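Local coordinates for protein leucine aminopeptidase (PDB 3TC8) that binds a zinc ion and is probably an exopeptidase of the M28 family, with aminopeptidase or glutaminyl-peptide cyclotransferase activity, at residues Q213-A218 with P261-I266. Sequence-based numbering, arbitrary orientation.
Sequences QQSLRA and PSIDII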
loop_
_atom_site.group_PDB
_atom_site.type_symbol
_atom_site.label_atom_id
_atom_site.label_comp_id
_atom_site.label_asym_id
_atom_site.label_seq_id
_atom_site.Cartn_x
_atom_site.Cartn_y
_atom_site.Cartn_z
ATOM N N GLN A 213 2.941 6.467 14.435
ATOM C CA GLN A 213 3.092 7.829 14.998
ATOM C C GLN A 213 2.746 8.943 14.038
ATOM O O GLN A 213 2.048 9.875 14.421
ATOM C CB GLN A 213 4.508 8.058 15.523
ATOM C CG GLN A 213 4.781 7.343 16.791
ATOM C CD GLN A 213 3.918 7.786 17.920
ATOM O OE1 GLN A 213 3.678 8.971 18.092
ATOM N NE2 GLN A 213 3.326 6.809 18.617
ATOM N N GLN A 214 3.186 8.850 12.765
ATOM C CA GLN A 214 2.872 9.929 11.838
ATOM C C GLN A 214 1.363 9.998 11.560
ATOM O O GLN A 214 0.780 11.074 11.432
ATOM C CB GLN A 214 3.621 9.783 10.524
ATOM C CG GLN A 214 5.134 9.781 10.704
ATOM C CD GLN A 214 5.844 10.023 9.388
ATOM O OE1 GLN A 214 6.036 11.180 8.984
ATOM N NE2 GLN A 214 6.232 8.965 8.699
ATOM N N SER A 215 0.739 8.816 11.523
ATOM C CA SER A 215 -0.695 8.674 11.351
ATOM C C SER A 215 -1.440 9.331 12.494
ATOM O O SER A 215 -2.438 10.026 12.289
ATOM C CB SER A 215 -1.018 7.164 11.303
ATOM O OG SER A 215 -0.399 6.495 10.230
ATOM N N LEU A 216 -1.010 9.050 13.724
ATOM C CA LEU A 216 -1.623 9.684 14.888
ATOM C C LEU A 216 -1.438 11.197 14.903
ATOM O O LEU A 216 -2.354 11.951 15.193
ATOM C CB LEU A 216 -1.033 9.083 16.154
ATOM C CG LEU A 216 -1.490 7.708 16.599
ATOM C CD1 LEU A 216 -0.549 7.147 17.647
ATOM C CD2 LEU A 216 -2.944 7.722 17.006
ATOM N N ARG A 217 -0.217 11.646 14.603
ATOM C CA ARG A 217 0.030 13.073 14.639
ATOM C C ARG A 217 -0.807 13.839 13.630
ATOM O O ARG A 217 -1.321 14.925 13.935
ATOM C CB ARG A 217 1.513 13.365 14.468
ATOM C CG ARG A 217 1.957 14.764 14.936
ATOM C CD ARG A 217 1.966 14.904 16.465
ATOM N NE ARG A 217 2.695 16.082 16.891
ATOM C CZ ARG A 217 2.224 17.328 16.949
ATOM N NH1 ARG A 217 0.954 17.584 16.707
ATOM N NH2 ARG A 217 3.065 18.325 17.250
ATOM N N ALA A 218 -0.952 13.292 12.424
ATOM C CA ALA A 218 -1.692 13.946 11.353
ATOM C C ALA A 218 -3.181 13.660 11.356
ATOM O O ALA A 218 -3.922 14.425 10.771
ATOM C CB ALA A 218 -1.155 13.519 9.976
ATOM N N PRO A 261 -5.108 14.290 5.575
ATOM C CA PRO A 261 -4.803 13.490 6.765
ATOM C C PRO A 261 -4.859 11.998 6.414
ATOM O O PRO A 261 -5.902 11.535 5.978
ATOM C CB PRO A 261 -5.892 13.885 7.780
ATOM C CG PRO A 261 -6.374 15.244 7.288
ATOM C CD PRO A 261 -6.292 15.147 5.779
ATOM N N SER A 262 -3.762 11.290 6.660
ATOM C CA SER A 262 -3.630 9.907 6.173
ATOM C C SER A 262 -2.993 9.042 7.224
ATOM O O SER A 262 -2.147 9.495 8.020
ATOM C CB SER A 262 -2.837 9.858 4.881
ATOM O OG SER A 262 -3.405 10.613 3.857
ATOM N N ILE A 263 -3.387 7.777 7.225
ATOM C CA ILE A 263 -2.863 6.795 8.138
ATOM C C ILE A 263 -2.226 5.633 7.376
ATOM O O ILE A 263 -2.511 5.401 6.187
ATOM C CB ILE A 263 -3.967 6.275 9.077
ATOM C CG1 ILE A 263 -4.945 5.314 8.387
ATOM C CG2 ILE A 263 -4.703 7.454 9.756
ATOM C CD1 ILE A 263 -5.826 4.539 9.368
ATOM N N ASP A 264 -1.406 4.879 8.113
ATOM C CA ASP A 264 -0.745 3.679 7.607
ATOM C C ASP A 264 -1.149 2.491 8.420
ATOM O O ASP A 264 -0.950 2.512 9.649
ATOM C CB ASP A 264 0.777 3.880 7.659
ATOM C CG ASP A 264 1.572 2.895 6.856
ATOM O OD1 ASP A 264 1.049 1.967 6.221
ATOM O OD2 ASP A 264 2.859 3.087 6.866
ATOM N N ILE A 265 -1.734 1.484 7.769
ATOM C CA ILE A 265 -2.027 0.189 8.357
ATOM C C ILE A 265 -0.903 -0.715 7.879
ATOM O O ILE A 265 -0.817 -1.036 6.687
ATOM C CB ILE A 265 -3.408 -0.347 7.907
ATOM C CG1 ILE A 265 -4.532 0.651 8.230
ATOM C CG2 ILE A 265 -3.665 -1.719 8.522
ATOM C CD1 ILE A 265 -5.892 0.249 7.791
ATOM N N ILE A 266 -0.043 -1.122 8.805
ATOM C CA ILE A 266 1.225 -1.789 8.496
ATOM C C ILE A 266 1.645 -2.676 9.626
ATOM O O ILE A 266 1.569 -2.293 10.790
ATOM C CB ILE A 266 2.328 -0.742 8.130
ATOM C CG1 ILE A 266 3.660 -1.439 7.846
ATOM C CG2 ILE A 266 2.487 0.340 9.184
ATOM C CD1 ILE A 266 4.692 -0.542 7.167
#
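S215, in the first turn of helix 213-233, reaches across to I263 and D264 on strand 262-266, an edge strand of the mixed sheet in this M28-type α/β fold. Helix and strand run nearly antiparallel, at 153°, and their axes come within 6.9 Å; the helix turns small residues toward the strand, S215 and, three residues on, A218, which suits so close an approach. The CB of S215 lies 3.7 Å from I263 CA and packs against CB and the CG2 methyl of I263. Its OG, turned anti to the carbonyl carbon (chi1 -61°), passes 3.2 Å from I263 CA and accepts a hydrogen bond from D264 N, 2.8 Å away and moderately bent at 145°. I263 and I265 pair on the other side with strand 195-200; the serine thus serves a backbone N-H that no further strand takes up, whereas S262 O, 3.7 Å from S215 CA, is buried without a hydrogen-bond partner. S215 OG is also hydrogen-bonded to OE1 of E212, just before the helix, and so ties E212 to the strand backbone. With an alanine here, D264 N would probably lose its acceptor, and E212 OE1 its hydroxyl mate, although E212 OE2 would keep Q214 N. I263, branched at CB, fits the extended strand and leads its side chain onward to I222 and V223 of the same helix. D264 OD2 lies close to D249 OD2, two like charges, and the D264 side chain is about 11 Å from the zinc ion. P261, in the loop just before the strand, sets its ring CB 3.6 Å from A218 O.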